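Lipolytic enzyme, G-D-S-L family (Bacteroides thetaiotaomicron, PDB 7BR2) metabolizes the drug diltiazem in a gut bacterium and belongs to the SGNH (GDSL) family of serine esterases. Local coordinates at residues K147-F152 against N203-P208; T137-E142 against T199-D204. All coordinates share one frame; numbering follows the deposited sequence.

Interaction 1 of 2, residues K147-F152 against N203-P208; sequences KDNTVF and NDRIHP
Asn-149, with CG anti to its backbone nitrogen (chi1 -171°), sends its amide toward Arg-205, whose chain bends at chi3 (107°) to lay the guanidinium against Asn-149 and Val-151. The side chains of Asn-149 and Arg-205 run antiparallel alongside each other, amide and guanidinium planes only 28° apart. OD1 of Asn-149 lies in plane at the guanidinium edge, yet its nearest neighbour is the methylene CD of Arg-205, 3.1 Å away. ND2 of Asn-149 reaches back to CA of Asp-204 at 3.6 Å. Val-151 comes in roughly perpendicular to Arg-205 and sets CG2 over the centre of one guanidinium face, 3.2 Å from CZ. NH2 of Arg-205 comes within 2.9 Å of the backbone O of Asn-149 at too poor an angle for a hydrogen bond; NE instead donates to the backbone O of Asp-141. OD1 of the adjacent Asp-204 accepts from the backbone N of Ile-206 (2.9 Å), forming an Asx turn, and from the backbone N of His-207 (2.8 Å). OD2 of Asp-204 uses its syn lone pair for ND1 of His-207 at 2.6 Å, almost in the ring plane. NE2 of His-207 bonds OG of Ser-28, consistent with the Ser-His-Asp triad of an SGNH hydrolase. Across the contact no hydrogen bond forms: with a methyl over one guanidinium face and the amide oxygen at its edge, the surface loop meets the probable triad turn by packing, probably helped by the pull of two nearby oxygens on the charge, while bonds within the turn fix the histidine.

Interaction 2 of 2, residues T137-E142 against T199-D204; sequences TSPYDE and TLCGND
Asp-141 and Thr-199 carry a buried loop-to-loop contact, between the segment that follows strand 131-136 of the parallel sheet and the loop that leads from helix 181-194 to helix 210-223. The CG of Asp-141 lies anti to the backbone N (chi1 -170°), which aims its carboxylate at the second loop. There OG1 of Thr-199 donates to OD2 of Asp-141 at 2.8 Å, on that oxygen's anti lone pair, the one away from OD1. The same hydroxyl accepts from the backbone N of Cys-201 at 2.8 Å with an N-H...O angle of 161°, an ST turn. OD1 of Asp-141 takes the backbone N of Thr-143 and of Ala-144, so the carboxylate ties its own loop as well as the opposing one. Alongside, SG of Cys-201 touches both the ring of Pro-139, 4.1 Å from CG, and CB of Asp-141, at 4.0 Å. Tyr-140 makes a slighter contact, its CE1 lying 4.2 Å from the backbone O of Asp-204; its hydroxyl bonds the backbone N of Phe-152. Replacing Thr-199 by a valine would probably leave the backbone N of Cys-201 without its acceptor and OD2 of Asp-141 without its main donor in this contact, setting the turn free to shift. One hydroxyl, giving to a carboxylate and receiving from an amide, thus ties the ST turn that runs from Thr-199 to Cys-201 to the loop beyond strand 131-136, a few residues before Asp-204, a probable triad residue.

Both contacts join the same two connections of the hydrolase domain, the loop between strand 131-136 and helix 155-173 and the loop between helices 181-194 and 210-223, and they share Asn-203 and Asp-204. Interaction 2 is buried, closer to the centre of the chain, and holds by a side-chain hydrogen bond beside the apolar packing of Cys-201 on Pro-139. Interaction 1 lies at the surface, about 7 Å away between centres, and has no hydrogen bond across it. Of the bonds that run between the two contacts, the one from Arg-205 ties the two connections together, whereas that of Tyr-140 closes the first connection on itself.

Interaction 1 of 2, residues K147-F152 against N203-P208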
loop_
_atom_site.group_PDB
_atom_site.type_symbol
_atom_site.label_atom_id
_atom_site.label_comp_id
_atom_site.label_asym_id
_atom_site.label_seq_id
_atom_site.Cartn_x
_atom_site.Cartn_y
_atom_site.Cartn_z
ATOM N N LYS A 147 7.054 -21.244 -14.326
ATOM C CA LYS A 147 8.092 -22.051 -14.949
ATOM C C LYS A 147 9.329 -22.132 -14.074
ATOM O O LYS A 147 9.856 -21.103 -13.622
ATOM C CB LYS A 147 8.485 -21.418 -16.289
ATOM C CG LYS A 147 9.575 -22.180 -17.037
ATOM C CD LYS A 147 10.036 -21.395 -18.269
ATOM C CE LYS A 147 11.132 -22.130 -19.019
ATOM N NZ LYS A 147 12.317 -22.197 -18.135
ATOM N N ASP A 148 9.798 -23.362 -13.847
ATOM C CA ASP A 148 11.046 -23.626 -13.140
ATOM C C ASP A 148 10.987 -23.210 -11.673
ATOM O O ASP A 148 12.035 -23.128 -11.025
ATOM C CB ASP A 148 12.236 -22.974 -13.847
ATOM C CG ASP A 148 12.503 -23.601 -15.232
ATOM O OD1 ASP A 148 11.812 -24.565 -15.584
ATOM O OD2 ASP A 148 13.425 -23.125 -15.962
ATOM N N ASN A 149 9.801 -22.944 -11.114
ATOM C CA ASN A 149 9.661 -22.593 -9.700
ATOM C C ASN A 149 8.820 -23.668 -9.026
ATOM O O ASN A 149 7.633 -23.811 -9.330
ATOM C CB ASN A 149 9.038 -21.204 -9.517
ATOM C CG ASN A 149 9.094 -20.738 -8.060
ATOM O OD1 ASN A 149 8.282 -21.166 -7.240
ATOM N ND2 ASN A 149 10.053 -19.859 -7.733
ATOM N N THR A 150 9.436 -24.404 -8.104
ATOM C CA THR A 150 8.830 -25.583 -7.504
ATOM C C THR A 150 8.026 -25.201 -6.259
ATOM O O THR A 150 8.471 -24.380 -5.449
ATOM C CB THR A 150 9.917 -26.590 -7.130
ATOM O OG1 THR A 150 10.797 -26.766 -8.250
ATOM C CG2 THR A 150 9.284 -27.937 -6.863
ATOM N N VAL A 151 6.855 -25.816 -6.094
ATOM C CA VAL A 151 5.922 -25.444 -5.031
ATOM C C VAL A 151 6.333 -26.098 -3.718
ATOM O O VAL A 151 6.552 -27.313 -3.664
ATOM C CB VAL A 151 4.491 -25.858 -5.401
ATOM C CG1 VAL A 151 3.538 -25.620 -4.241
ATOM C CG2 VAL A 151 4.032 -25.130 -6.617
ATOM N N PHE A 152 6.400 -25.304 -2.645
ATOM C CA PHE A 152 6.538 -25.850 -1.296
ATOM C C PHE A 152 5.153 -26.270 -0.814
ATOM O O PHE A 152 4.345 -25.437 -0.405
ATOM C CB PHE A 152 7.209 -24.841 -0.365
ATOM C CG PHE A 152 8.558 -24.369 -0.857
ATOM C CD1 PHE A 152 9.579 -25.281 -1.097
ATOM C CD2 PHE A 152 8.794 -23.033 -1.120
ATOM C CE1 PHE A 152 10.817 -24.862 -1.562
ATOM C CE2 PHE A 152 10.038 -22.612 -1.592
ATOM C CZ PHE A 152 11.042 -23.530 -1.813
ATOM N N ASN A 203 7.235 -13.377 -8.966
ATOM C CA ASN A 203 7.913 -14.431 -9.721
ATOM C C ASN A 203 8.223 -15.667 -8.883
ATOM O O ASN A 203 8.483 -16.728 -9.456
ATOM C CB ASN A 203 9.216 -13.893 -10.331
ATOM C CG ASN A 203 9.124 -12.417 -10.732
ATOM O OD1 ASN A 203 8.136 -11.974 -11.322
ATOM N ND2 ASN A 203 10.175 -11.658 -10.431
ATOM N N ASP A 204 8.206 -15.567 -7.551
ATOM C CA ASP A 204 8.681 -16.649 -6.699
ATOM C C ASP A 204 7.602 -17.182 -5.768
ATOM O O ASP A 204 7.920 -17.928 -4.829
ATOM C CB ASP A 204 9.893 -16.205 -5.870
ATOM C CG ASP A 204 9.564 -15.079 -4.892
ATOM O OD1 ASP A 204 8.395 -14.625 -4.834
ATOM O OD2 ASP A 204 10.482 -14.646 -4.165
ATOM N N ARG A 205 6.345 -16.801 -5.983
ATOM C CA ARG A 205 5.192 -17.223 -5.197
ATOM C C ARG A 205 5.166 -16.594 -3.807
ATOM O O ARG A 205 4.224 -16.861 -3.030
ATOM C CB ARG A 205 5.123 -18.750 -5.050
ATOM C CG ARG A 205 5.402 -19.500 -6.345
ATOM C CD ARG A 205 5.409 -20.994 -6.113
ATOM N NE ARG A 205 4.203 -21.567 -6.681
ATOM C CZ ARG A 205 4.123 -22.151 -7.866
ATOM N NH1 ARG A 205 2.955 -22.617 -8.254
ATOM N NH2 ARG A 205 5.197 -22.306 -8.634
ATOM N N ILE A 206 6.162 -15.773 -3.462
ATOM C CA ILE A 206 6.358 -15.260 -2.111
ATOM C C ILE A 206 6.232 -13.743 -2.067
ATOM O O ILE A 206 5.481 -13.192 -1.256
ATOM C CB ILE A 206 7.724 -15.701 -1.545
ATOM C CG1 ILE A 206 7.808 -17.228 -1.508
ATOM C CG2 ILE A 206 8.002 -15.029 -0.199
ATOM C CD1 ILE A 206 9.215 -17.750 -1.309
ATOM N N HIS A 207 6.969 -13.047 -2.939
ATOM C CA HIS A 207 7.103 -11.602 -2.884
ATOM C C HIS A 207 6.238 -10.958 -3.960
ATOM O O HIS A 207 6.598 -11.001 -5.142
ATOM C CB HIS A 207 8.574 -11.208 -3.057
ATOM C CG HIS A 207 9.466 -11.789 -2.002
ATOM N ND1 HIS A 207 10.217 -12.928 -2.201
ATOM C CD2 HIS A 207 9.682 -11.415 -0.715
ATOM C CE1 HIS A 207 10.879 -13.213 -1.091
ATOM N NE2 HIS A 207 10.567 -12.314 -0.172
ATOM N N PRO A 208 5.104 -10.348 -3.610
ATOM C CA PRO A 208 4.250 -9.716 -4.626
ATOM C C PRO A 208 4.942 -8.584 -5.364
ATOM O O PRO A 208 5.749 -7.842 -4.801
ATOM C CB PRO A 208 3.063 -9.187 -3.813
ATOM C CG PRO A 208 3.043 -10.009 -2.569
ATOM C CD PRO A 208 4.491 -10.310 -2.269
#

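Interaction 2 of 2, residues T137-E142 against T199-D204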
loop_
_atom_site.group_PDB
_atom_site.type_symbol
_atom_site.label_atom_id
_atom_site.label_comp_id
_atom_site.label_asym_id
_atom_site.label_seq_id
_atom_site.Cartn_x
_atom_site.Cartn_y
_atom_site.Cartn_z
ATOM N N THR A 137 -0.766 -12.066 6.831
ATOM C CA THR A 137 0.121 -11.862 5.690
ATOM C C THR A 137 -0.508 -12.334 4.379
ATOM O O THR A 137 -1.357 -13.234 4.345
ATOM C CB THR A 137 1.442 -12.600 5.886
ATOM O OG1 THR A 137 2.213 -12.504 4.685
ATOM C CG2 THR A 137 1.205 -14.070 6.200
ATOM N N SER A 138 -0.070 -11.704 3.287
ATOM C CA SER A 138 -0.338 -12.201 1.953
ATOM C C SER A 138 0.157 -13.648 1.829
ATOM O O SER A 138 1.047 -14.075 2.564
ATOM C CB SER A 138 0.335 -11.290 0.918
ATOM O OG SER A 138 1.706 -11.091 1.212
ATOM N N PRO A 139 -0.393 -14.422 0.895
ATOM C CA PRO A 139 -0.170 -15.870 0.914
ATOM C C PRO A 139 1.026 -16.326 0.089
ATOM O O PRO A 139 1.543 -15.610 -0.769
ATOM C CB PRO A 139 -1.471 -16.407 0.303
ATOM C CG PRO A 139 -1.811 -15.362 -0.743
ATOM C CD PRO A 139 -1.341 -14.031 -0.173
ATOM N N TYR A 140 1.463 -17.552 0.378
ATOM C CA TYR A 140 2.334 -18.286 -0.532
ATOM C C TYR A 140 1.464 -18.953 -1.595
ATOM O O TYR A 140 0.596 -19.773 -1.270
ATOM C CB TYR A 140 3.159 -19.325 0.221
ATOM C CG TYR A 140 4.062 -20.144 -0.675
ATOM C CD1 TYR A 140 5.274 -19.641 -1.128
ATOM C CD2 TYR A 140 3.689 -21.417 -1.088
ATOM C CE1 TYR A 140 6.097 -20.386 -1.958
ATOM C CE2 TYR A 140 4.513 -22.175 -1.924
ATOM C CZ TYR A 140 5.711 -21.654 -2.354
ATOM O OH TYR A 140 6.527 -22.405 -3.179
ATOM N N ASP A 141 1.669 -18.590 -2.860
ATOM C CA ASP A 141 0.786 -19.054 -3.931
ATOM C C ASP A 141 1.194 -20.459 -4.364
ATOM O O ASP A 141 2.123 -20.634 -5.153
ATOM C CB ASP A 141 0.836 -18.104 -5.116
ATOM C CG ASP A 141 -0.226 -18.417 -6.143
ATOM O OD1 ASP A 141 -0.921 -19.453 -6.001
ATOM O OD2 ASP A 141 -0.337 -17.643 -7.112
ATOM N N GLU A 142 0.445 -21.460 -3.905
ATOM C CA GLU A 142 0.730 -22.860 -4.195
ATOM C C GLU A 142 0.155 -23.347 -5.520
ATOM O O GLU A 142 0.617 -24.366 -6.039
ATOM C CB GLU A 142 0.147 -23.725 -3.072
ATOM C CG GLU A 142 0.756 -23.509 -1.706
ATOM C CD GLU A 142 0.020 -24.278 -0.612
ATOM O OE1 GLU A 142 -0.999 -24.939 -0.918
ATOM O OE2 GLU A 142 0.521 -24.318 0.528
ATOM N N THR A 199 -0.384 -14.675 -11.071
ATOM C CA THR A 199 -0.258 -14.684 -9.621
ATOM C C THR A 199 -0.173 -13.257 -9.106
ATOM O O THR A 199 0.379 -12.374 -9.766
ATOM C CB THR A 199 0.976 -15.486 -9.179
ATOM O OG1 THR A 199 1.130 -15.407 -7.759
ATOM C CG2 THR A 199 2.220 -14.965 -9.857
ATOM N N LEU A 200 -0.753 -13.040 -7.931
ATOM C CA LEU A 200 -0.535 -11.807 -7.190
ATOM C C LEU A 200 0.792 -11.807 -6.445
ATOM O O LEU A 200 1.186 -10.760 -5.916
ATOM C CB LEU A 200 -1.656 -11.573 -6.177
ATOM C CG LEU A 200 -3.027 -11.156 -6.682
ATOM C CD1 LEU A 200 -3.944 -10.931 -5.487
ATOM C CD2 LEU A 200 -2.962 -9.932 -7.591
ATOM N N CYS A 201 1.448 -12.964 -6.334
ATOM C CA CYS A 201 2.598 -13.139 -5.463
ATOM C C CYS A 201 3.933 -13.224 -6.210
ATOM O O CYS A 201 4.844 -13.936 -5.792
ATOM C CB CYS A 201 2.388 -14.358 -4.571
ATOM S SG CYS A 201 0.763 -14.322 -3.713
ATOM N N GLY A 202 4.074 -12.481 -7.306
ATOM C CA GLY A 202 5.391 -12.272 -7.885
ATOM C C GLY A 202 5.962 -13.503 -8.573
ATOM O O GLY A 202 5.311 -14.539 -8.719
ATOM N N ASN A 203 7.235 -13.377 -8.966
ATOM C CA ASN A 203 7.913 -14.431 -9.721
ATOM C C ASN A 203 8.223 -15.667 -8.883
ATOM O O ASN A 203 8.483 -16.728 -9.456
ATOM C CB ASN A 203 9.216 -13.893 -10.331
ATOM C CG ASN A 203 9.124 -12.417 -10.732
ATOM O OD1 ASN A 203 8.136 -11.974 -11.322
ATOM N ND2 ASN A 203 10.175 -11.658 -10.431
ATOM N N ASP A 204 8.206 -15.567 -7.551
ATOM C CA ASP A 204 8.681 -16.649 -6.699
ATOM C C ASP A 204 7.602 -17.182 -5.768
ATOM O O ASP A 204 7.920 -17.928 -4.829
ATOM C CB ASP A 204 9.893 -16.205 -5.870
ATOM C CG ASP A 204 9.564 -15.079 -4.892
ATOM O OD1 ASP A 204 8.395 -14.625 -4.834
ATOM O OD2 ASP A 204 10.482 -14.646 -4.165
#